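Local coordinates for protein folylpolyglutamate synthase (FolC) (Helicobacter pylori, PDB 6K8C) that probably adds glutamate to dihydropteroate and then extends the glutamate tail of tetrahydrofolates, spending ATP on each glutamate added, at residues Asn281-Ser292 / Glu371-Ala382; Gln316-Glu325 / Lys349-Leu359. All blocks are in the same frame, centred on the assembly; numbering follows the deposited sequence.

Contact 1 (Asn281-Ser292 / Glu371-Ala382); sequences NILIDVGHNPHS and ENYLVYGSFLVA
Leu283 fixes the register with both backbone groups: its N donates to Tyr373 O at 2.9 Å, nearly straight at 175°, and its O receives Val375 N at 2.7 Å. Strands 282-285 and 373-376 thus run parallel, their short axes 4.6 Å apart at 17°. The tight part lies on the two faces of this pair. Ile284 CG2 meets Ala382 CB at 3.8 Å on one face, with Val375 alongside Ile284, while Leu283 and Leu374 touch on the other. Beyond the strands, Val286 CG2 sits over the face of the Phe379 ring, 4.0 Å from its centroid, a CH-pi contact. Tyr376, with CG anti to its backbone N (chi1 -176°), reaches past Gly287, whose O lies over one ring face; its OH hydrogen-bonds Ser292 OG at 2.7 Å. Asp285 OD1 accepts from Gly287 N at 2.7 Å, an Asx turn. The opposite end is looser and partly exposed: Asn281 ND2 hydrogen-bonds Glu371 O at 3.0 Å while its OD1 bonds Ser279 OG, and Glu371 turns away to a salt bridge with Lys332. Strands 276-279 and 308-312 flank the pair, with helix 379-390 packed against Ile282, Ile284 and Val375, and helix 290-303 against Asp285, Leu374 and Tyr376.

Contact 2 (Gln316-Glu325 / Lys349-Leu359); sequences QDKDAFLVLE and KLKGILETLGL
Leu324 enters a knobs-into-holes site formed by Leu350, Ile353, Leu354 and Leu357, joining two helices of the alpha/beta glutamate-ligase domain. Its CD1 supplies the tip, 3.8 Å from Leu354 CD2, while its CB lies 3.6 Å from Leu357 CD1. The short axes of helices 320-325 and 349-357 approach to 10.0 Å at a signed crossing angle of -42°, and the interface between them is apolar, with no hydrogen bond from one segment to the other.

Around this knob, Phe321 crosses Ile353 and Leu357. Its CG is anti to the backbone N (chi1 172°), which carries the ring over toward the second helix: CE1 comes within 3.6 Å of Leu357 CD2, and Ile353 CG2 meets the ring at its edge. Leu357 divides its branches, CD1 toward Leu324 and CD2 between Phe321 and the CB of Glu325. At the margin Gln316, poorly ordered, passes the aliphatic part of Lys349.

Farther out, strands 308-312 and 331-336 form the floor: Leu324 touches Leu310 and Tyr312, and Leu354 touches Val334 and Ile336. One end of each helix is capped. A Schellman motif, with Gly358 at positive phi (77°), terminates helix 349-357 and brings Leu359 back to Leu324. At the start of helix 320-325, the N-cap Asp319 OD1 accepts Leu322 N at 3.2 Å, approached from above the carboxylate plane.

How the contacts relate
The centres of contacts 1 and 2 are about 15 Å apart, and both belong to the C-terminal glutamate-ligase domain. Contact 2 is nested in the chain: 316-325 and 349-359 both fall within the loop that contact 1 closes by pairing 281-292 with 371-382. The two contacts touch directly, with Tyr376 CE2 3.5 Å from Val323 CG1 and His288 ND1 3.4 Å from Lys318 CB. Strand 373-376, late in the chain, is inserted between 282-285 and 308-312 in the six-stranded mixed sheet, so residues far apart in sequence become neighbours in one sheet, and the helices of contact 2 pack on it through strand 308-312.

Contact 1 (Asn281-Ser292 / Glu371-Ala382)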
# COMPACT_ATOMS: atom_id res chain seq x y z
N ASN A 281 5.04 19.22 -14.82
CA ASN A 281 3.63 19.49 -15.08
C ASN A 281 2.72 18.28 -14.82
O ASN A 281 1.55 18.31 -15.22
CB ASN A 281 3.44 19.98 -16.52
CG ASN A 281 3.66 18.88 -17.55
OD1 ASN A 281 4.43 17.95 -17.31
ND2 ASN A 281 3.00 18.99 -18.70
N ILE A 282 3.22 17.22 -14.18
CA ILE A 282 2.39 16.05 -13.91
C ILE A 282 2.55 15.66 -12.44
O ILE A 282 3.65 15.28 -12.01
CB ILE A 282 2.73 14.87 -14.82
CG1 ILE A 282 2.50 15.24 -16.29
CG2 ILE A 282 1.87 13.66 -14.48
CD1 ILE A 282 3.02 14.19 -17.25
N LEU A 283 1.47 15.78 -11.68
CA LEU A 283 1.37 15.26 -10.33
C LEU A 283 0.60 13.95 -10.37
O LEU A 283 -0.42 13.84 -11.06
CB LEU A 283 0.67 16.29 -9.43
CG LEU A 283 0.49 16.04 -7.93
CD1 LEU A 283 1.83 16.05 -7.20
CD2 LEU A 283 -0.45 17.09 -7.35
N ILE A 284 1.09 12.94 -9.64
CA ILE A 284 0.53 11.59 -9.68
C ILE A 284 0.20 11.15 -8.26
O ILE A 284 1.00 11.34 -7.34
CB ILE A 284 1.50 10.59 -10.35
CG1 ILE A 284 1.59 10.85 -11.85
CG2 ILE A 284 1.04 9.16 -10.10
CD1 ILE A 284 2.17 9.69 -12.63
N ASP A 285 -0.97 10.53 -8.09
CA ASP A 285 -1.36 10.02 -6.78
C ASP A 285 -2.29 8.84 -6.96
O ASP A 285 -3.26 8.92 -7.72
CB ASP A 285 -2.03 11.11 -5.94
CG ASP A 285 -2.19 10.70 -4.49
OD1 ASP A 285 -3.10 9.89 -4.20
OD2 ASP A 285 -1.41 11.18 -3.64
N VAL A 286 -2.00 7.74 -6.26
CA VAL A 286 -2.76 6.51 -6.41
C VAL A 286 -4.00 6.46 -5.52
O VAL A 286 -4.69 5.44 -5.50
CB VAL A 286 -1.89 5.28 -6.10
CG1 VAL A 286 -0.75 5.18 -7.11
CG2 VAL A 286 -1.35 5.36 -4.68
N GLY A 287 -4.30 7.53 -4.79
CA GLY A 287 -5.40 7.49 -3.85
C GLY A 287 -6.76 7.66 -4.49
O GLY A 287 -6.90 7.93 -5.68
N HIS A 288 -7.80 7.47 -3.67
CA HIS A 288 -9.16 7.87 -4.05
C HIS A 288 -9.96 7.95 -2.75
O HIS A 288 -10.57 6.97 -2.32
CB HIS A 288 -9.82 6.94 -5.04
CG HIS A 288 -11.06 7.51 -5.65
ND1 HIS A 288 -12.25 7.62 -4.95
CD2 HIS A 288 -11.29 8.04 -6.87
CE1 HIS A 288 -13.16 8.18 -5.73
NE2 HIS A 288 -12.61 8.44 -6.90
N ASN A 289 -9.93 9.13 -2.13
CA ASN A 289 -10.51 9.35 -0.81
C ASN A 289 -10.77 10.83 -0.66
O ASN A 289 -10.00 11.64 -1.18
CB ASN A 289 -9.55 8.88 0.29
CG ASN A 289 -10.11 7.75 1.11
OD1 ASN A 289 -11.08 7.11 0.71
ND2 ASN A 289 -9.49 7.49 2.26
N PRO A 290 -11.84 11.21 0.04
CA PRO A 290 -12.00 12.63 0.37
C PRO A 290 -10.79 13.19 1.08
O PRO A 290 -10.41 14.35 0.83
CB PRO A 290 -13.25 12.63 1.28
CG PRO A 290 -14.01 11.42 0.87
CD PRO A 290 -12.96 10.39 0.54
N HIS A 291 -10.14 12.40 1.94
CA HIS A 291 -8.99 12.90 2.67
C HIS A 291 -7.82 13.18 1.73
O HIS A 291 -7.17 14.24 1.83
CB HIS A 291 -8.57 11.92 3.76
CG HIS A 291 -7.53 12.46 4.67
ND1 HIS A 291 -7.83 13.24 5.77
CD2 HIS A 291 -6.17 12.36 4.64
CE1 HIS A 291 -6.71 13.58 6.38
NE2 HIS A 291 -5.69 13.07 5.71
N SER A 292 -7.50 12.25 0.84
CA SER A 292 -6.39 12.51 -0.08
C SER A 292 -6.76 13.57 -1.10
O SER A 292 -5.91 14.36 -1.50
CB SER A 292 -5.95 11.22 -0.79
OG SER A 292 -7.03 10.57 -1.45
N GLU A 371 0.25 22.58 -20.27
CA GLU A 371 -0.79 22.39 -19.27
C GLU A 371 -0.24 21.59 -18.10
O GLU A 371 0.77 20.89 -18.21
CB GLU A 371 -2.01 21.68 -19.86
CG GLU A 371 -2.63 22.40 -21.06
CD GLU A 371 -3.57 23.53 -20.66
OE1 GLU A 371 -3.68 23.82 -19.44
OE2 GLU A 371 -4.20 24.12 -21.56
N ASN A 372 -0.92 21.70 -16.96
CA ASN A 372 -0.58 20.96 -15.75
C ASN A 372 -1.67 19.95 -15.43
O ASN A 372 -2.85 20.17 -15.73
CB ASN A 372 -0.37 21.91 -14.57
CG ASN A 372 0.72 22.93 -14.83
OD1 ASN A 372 1.81 22.58 -15.27
ND2 ASN A 372 0.42 24.20 -14.55
N TYR A 373 -1.27 18.83 -14.82
CA TYR A 373 -2.17 17.70 -14.66
C TYR A 373 -2.00 17.05 -13.29
O TYR A 373 -0.89 16.97 -12.77
CB TYR A 373 -1.91 16.63 -15.73
CG TYR A 373 -2.05 17.11 -17.15
CD1 TYR A 373 -0.97 17.67 -17.82
CD2 TYR A 373 -3.27 17.01 -17.82
CE1 TYR A 373 -1.09 18.11 -19.13
CE2 TYR A 373 -3.40 17.46 -19.13
CZ TYR A 373 -2.30 18.01 -19.78
OH TYR A 373 -2.41 18.45 -21.08
N LEU A 374 -3.12 16.59 -12.74
CA LEU A 374 -3.13 15.62 -11.65
C LEU A 374 -3.68 14.30 -12.18
O LEU A 374 -4.77 14.27 -12.75
CB LEU A 374 -3.97 16.10 -10.46
CG LEU A 374 -4.26 15.05 -9.37
CD1 LEU A 374 -2.98 14.52 -8.74
CD2 LEU A 374 -5.21 15.59 -8.29
N VAL A 375 -2.90 13.23 -12.02
CA VAL A 375 -3.33 11.88 -12.34
C VAL A 375 -3.73 11.21 -11.03
O VAL A 375 -2.93 11.13 -10.10
CB VAL A 375 -2.22 11.09 -13.06
CG1 VAL A 375 -2.62 9.63 -13.26
CG2 VAL A 375 -1.87 11.76 -14.39
N TYR A 376 -4.98 10.75 -10.95
CA TYR A 376 -5.56 10.40 -9.66
C TYR A 376 -6.62 9.33 -9.82
O TYR A 376 -7.40 9.34 -10.78
CB TYR A 376 -6.16 11.65 -9.00
CG TYR A 376 -6.72 11.48 -7.62
CD1 TYR A 376 -5.93 11.05 -6.56
CD2 TYR A 376 -8.05 11.81 -7.35
CE1 TYR A 376 -6.45 10.93 -5.28
CE2 TYR A 376 -8.57 11.68 -6.07
CZ TYR A 376 -7.77 11.24 -5.04
OH TYR A 376 -8.30 11.13 -3.77
N GLY A 377 -6.66 8.40 -8.86
CA GLY A 377 -7.82 7.53 -8.78
C GLY A 377 -7.57 6.15 -8.21
O GLY A 377 -8.43 5.60 -7.51
N SER A 378 -6.41 5.57 -8.50
CA SER A 378 -6.09 4.20 -8.12
C SER A 378 -4.65 3.93 -8.52
O SER A 378 -4.02 4.70 -9.25
CB SER A 378 -7.01 3.19 -8.80
OG SER A 378 -7.10 3.43 -10.20
N PHE A 379 -4.12 2.81 -8.01
CA PHE A 379 -2.87 2.28 -8.55
C PHE A 379 -3.03 2.02 -10.04
O PHE A 379 -2.11 2.28 -10.83
CB PHE A 379 -2.47 0.99 -7.82
CG PHE A 379 -1.68 1.21 -6.56
CD1 PHE A 379 -2.32 1.48 -5.36
CD2 PHE A 379 -0.29 1.13 -6.56
CE1 PHE A 379 -1.61 1.67 -4.20
CE2 PHE A 379 0.44 1.32 -5.39
CZ PHE A 379 -0.23 1.59 -4.21
N LEU A 380 -4.20 1.52 -10.43
CA LEU A 380 -4.43 1.17 -11.83
C LEU A 380 -4.38 2.41 -12.72
O LEU A 380 -3.73 2.41 -13.77
CB LEU A 380 -5.78 0.46 -11.98
CG LEU A 380 -6.37 0.31 -13.38
CD1 LEU A 380 -5.46 -0.53 -14.26
CD2 LEU A 380 -7.76 -0.30 -13.30
N VAL A 381 -5.07 3.48 -12.31
CA VAL A 381 -5.08 4.70 -13.11
C VAL A 381 -3.67 5.25 -13.27
O VAL A 381 -3.26 5.65 -14.37
CB VAL A 381 -6.02 5.74 -12.47
CG1 VAL A 381 -5.70 7.14 -12.98
CG2 VAL A 381 -7.47 5.40 -12.75
N ALA A 382 -2.89 5.27 -12.19
CA ALA A 382 -1.55 5.84 -12.26
C ALA A 382 -0.62 4.97 -13.09
O ALA A 382 0.17 5.48 -13.89
CB ALA A 382 -0.98 6.03 -10.85

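Contact 2 (Gln316-Glu325 / Lys349-Leu359)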
# COMPACT_ATOMS: atom_id res chain seq x y z
N GLN A 316 -15.94 1.19 -8.98
CA GLN A 316 -17.38 1.36 -8.80
C GLN A 316 -17.78 1.54 -7.34
O GLN A 316 -18.88 2.04 -7.07
CB GLN A 316 -18.11 0.17 -9.40
CG GLN A 316 -18.62 0.40 -10.81
CD GLN A 316 -19.98 1.07 -10.81
OE1 GLN A 316 -20.99 0.44 -10.51
NE2 GLN A 316 -20.00 2.36 -11.13
N ASP A 317 -16.92 1.15 -6.41
CA ASP A 317 -17.25 1.15 -4.99
C ASP A 317 -16.91 2.46 -4.30
O ASP A 317 -17.16 2.59 -3.09
CB ASP A 317 -16.52 0.01 -4.28
CG ASP A 317 -15.08 -0.15 -4.77
OD1 ASP A 317 -14.87 -0.38 -5.99
OD2 ASP A 317 -14.16 -0.06 -3.94
N LYS A 318 -16.33 3.43 -5.01
CA LYS A 318 -15.83 4.65 -4.40
C LYS A 318 -16.80 5.81 -4.61
O LYS A 318 -17.61 5.83 -5.54
CB LYS A 318 -14.45 5.00 -4.96
CG LYS A 318 -13.39 3.95 -4.67
CD LYS A 318 -12.88 4.05 -3.24
CE LYS A 318 -12.46 2.69 -2.70
NZ LYS A 318 -13.63 1.83 -2.34
N ASP A 319 -16.70 6.79 -3.71
CA ASP A 319 -17.55 7.98 -3.75
C ASP A 319 -16.93 8.98 -4.71
O ASP A 319 -16.31 9.98 -4.32
CB ASP A 319 -17.71 8.56 -2.35
CG ASP A 319 -18.78 9.65 -2.28
OD1 ASP A 319 -19.28 10.08 -3.35
OD2 ASP A 319 -19.13 10.06 -1.16
N ALA A 320 -17.11 8.71 -6.01
CA ALA A 320 -16.53 9.57 -7.03
C ALA A 320 -17.09 10.99 -6.94
O ALA A 320 -16.34 11.96 -7.13
CB ALA A 320 -16.80 8.99 -8.42
N PHE A 321 -18.38 11.12 -6.66
CA PHE A 321 -19.01 12.44 -6.62
C PHE A 321 -18.31 13.35 -5.61
O PHE A 321 -17.92 14.48 -5.95
CB PHE A 321 -20.50 12.30 -6.28
CG PHE A 321 -21.19 13.60 -6.03
CD1 PHE A 321 -21.69 14.35 -7.09
CD2 PHE A 321 -21.33 14.09 -4.74
CE1 PHE A 321 -22.32 15.55 -6.87
CE2 PHE A 321 -21.96 15.30 -4.51
CZ PHE A 321 -22.45 16.03 -5.58
N LEU A 322 -18.15 12.88 -4.38
CA LEU A 322 -17.56 13.72 -3.34
C LEU A 322 -16.12 14.08 -3.66
O LEU A 322 -15.70 15.22 -3.47
CB LEU A 322 -17.65 13.01 -1.99
CG LEU A 322 -17.13 13.78 -0.78
CD1 LEU A 322 -17.71 15.18 -0.75
CD2 LEU A 322 -17.44 13.02 0.51
N VAL A 323 -15.35 13.11 -4.17
CA VAL A 323 -13.95 13.36 -4.48
C VAL A 323 -13.82 14.43 -5.56
O VAL A 323 -13.03 15.37 -5.44
CB VAL A 323 -13.26 12.05 -4.89
CG1 VAL A 323 -12.03 12.32 -5.74
CG2 VAL A 323 -12.90 11.24 -3.64
N LEU A 324 -14.63 14.32 -6.62
CA LEU A 324 -14.59 15.31 -7.68
C LEU A 324 -15.13 16.66 -7.21
O LEU A 324 -14.66 17.71 -7.66
CB LEU A 324 -15.39 14.81 -8.89
CG LEU A 324 -14.79 13.56 -9.55
CD1 LEU A 324 -15.80 12.88 -10.46
CD2 LEU A 324 -13.53 13.93 -10.31
N GLU A 325 -16.12 16.65 -6.31
CA GLU A 325 -16.61 17.91 -5.75
C GLU A 325 -15.52 18.61 -4.95
O GLU A 325 -15.38 19.83 -5.00
CB GLU A 325 -17.84 17.66 -4.89
CG GLU A 325 -18.50 18.93 -4.38
CD GLU A 325 -19.63 18.65 -3.41
OE1 GLU A 325 -19.37 18.05 -2.34
OE2 GLU A 325 -20.77 19.04 -3.71
N LYS A 349 -22.03 6.61 -16.40
CA LYS A 349 -22.32 7.03 -15.03
C LYS A 349 -21.35 8.12 -14.58
O LYS A 349 -21.76 9.13 -13.99
CB LYS A 349 -22.27 5.83 -14.09
CG LYS A 349 -22.56 6.16 -12.64
CD LYS A 349 -22.40 4.93 -11.75
CE LYS A 349 -22.37 5.32 -10.28
NZ LYS A 349 -22.97 4.26 -9.42
N LEU A 350 -20.06 7.93 -14.86
CA LEU A 350 -19.07 8.94 -14.52
C LEU A 350 -19.35 10.25 -15.24
O LEU A 350 -19.23 11.33 -14.65
CB LEU A 350 -17.67 8.43 -14.86
CG LEU A 350 -16.50 9.39 -14.62
CD1 LEU A 350 -16.53 9.92 -13.19
CD2 LEU A 350 -15.17 8.72 -14.93
N LYS A 351 -19.73 10.17 -16.52
CA LYS A 351 -20.08 11.38 -17.26
C LYS A 351 -21.23 12.13 -16.60
O LYS A 351 -21.27 13.36 -16.64
CB LYS A 351 -20.44 11.03 -18.70
CG LYS A 351 -19.24 10.80 -19.62
CD LYS A 351 -19.71 10.59 -21.06
CE LYS A 351 -18.55 10.53 -22.04
NZ LYS A 351 -18.98 10.12 -23.41
N GLY A 352 -22.18 11.40 -16.01
CA GLY A 352 -23.31 12.05 -15.36
C GLY A 352 -22.92 12.75 -14.07
O GLY A 352 -23.49 13.79 -13.74
N ILE A 353 -21.97 12.18 -13.33
CA ILE A 353 -21.47 12.85 -12.13
C ILE A 353 -20.77 14.15 -12.51
O ILE A 353 -20.99 15.19 -11.88
CB ILE A 353 -20.53 11.91 -11.36
CG1 ILE A 353 -21.31 10.70 -10.83
CG2 ILE A 353 -19.84 12.66 -10.22
CD1 ILE A 353 -20.44 9.57 -10.35
N LEU A 354 -19.94 14.10 -13.55
CA LEU A 354 -19.23 15.30 -13.98
C LEU A 354 -20.20 16.36 -14.48
O LEU A 354 -19.98 17.56 -14.29
CB LEU A 354 -18.21 14.93 -15.06
CG LEU A 354 -17.11 13.99 -14.55
CD1 LEU A 354 -16.45 13.23 -15.69
CD2 LEU A 354 -16.07 14.78 -13.76
N GLU A 355 -21.29 15.93 -15.12
CA GLU A 355 -22.29 16.89 -15.58
C GLU A 355 -23.05 17.50 -14.41
O GLU A 355 -23.30 18.71 -14.38
CB GLU A 355 -23.24 16.23 -16.58
CG GLU A 355 -22.69 16.19 -18.00
CD GLU A 355 -23.29 15.08 -18.85
OE1 GLU A 355 -24.43 14.66 -18.56
OE2 GLU A 355 -22.62 14.63 -19.80
N THR A 356 -23.41 16.68 -13.41
CA THR A 356 -24.02 17.22 -12.20
C THR A 356 -23.11 18.26 -11.55
O THR A 356 -23.58 19.29 -11.06
CB THR A 356 -24.31 16.09 -11.21
OG1 THR A 356 -25.29 15.20 -11.76
CG2 THR A 356 -24.83 16.66 -9.89
N LEU A 357 -21.80 18.02 -11.57
CA LEU A 357 -20.86 18.92 -10.91
C LEU A 357 -20.50 20.14 -11.75
O LEU A 357 -19.91 21.08 -11.21
CB LEU A 357 -19.60 18.14 -10.53
CG LEU A 357 -19.82 17.24 -9.32
CD1 LEU A 357 -18.68 16.25 -9.16
CD2 LEU A 357 -19.99 18.08 -8.05
N GLY A 358 -20.84 20.15 -13.03
CA GLY A 358 -20.45 21.26 -13.88
C GLY A 358 -19.00 21.25 -14.32
O GLY A 358 -18.42 22.31 -14.55
N LEU A 359 -18.40 20.07 -14.44
CA LEU A 359 -17.01 19.93 -14.86
C LEU A 359 -16.97 19.55 -16.33
O LEU A 359 -17.54 18.53 -16.72
CB LEU A 359 -16.29 18.88 -14.02
CG LEU A 359 -15.83 19.25 -12.61
CD1 LEU A 359 -15.54 17.99 -11.79
CD2 LEU A 359 -14.61 20.16 -12.67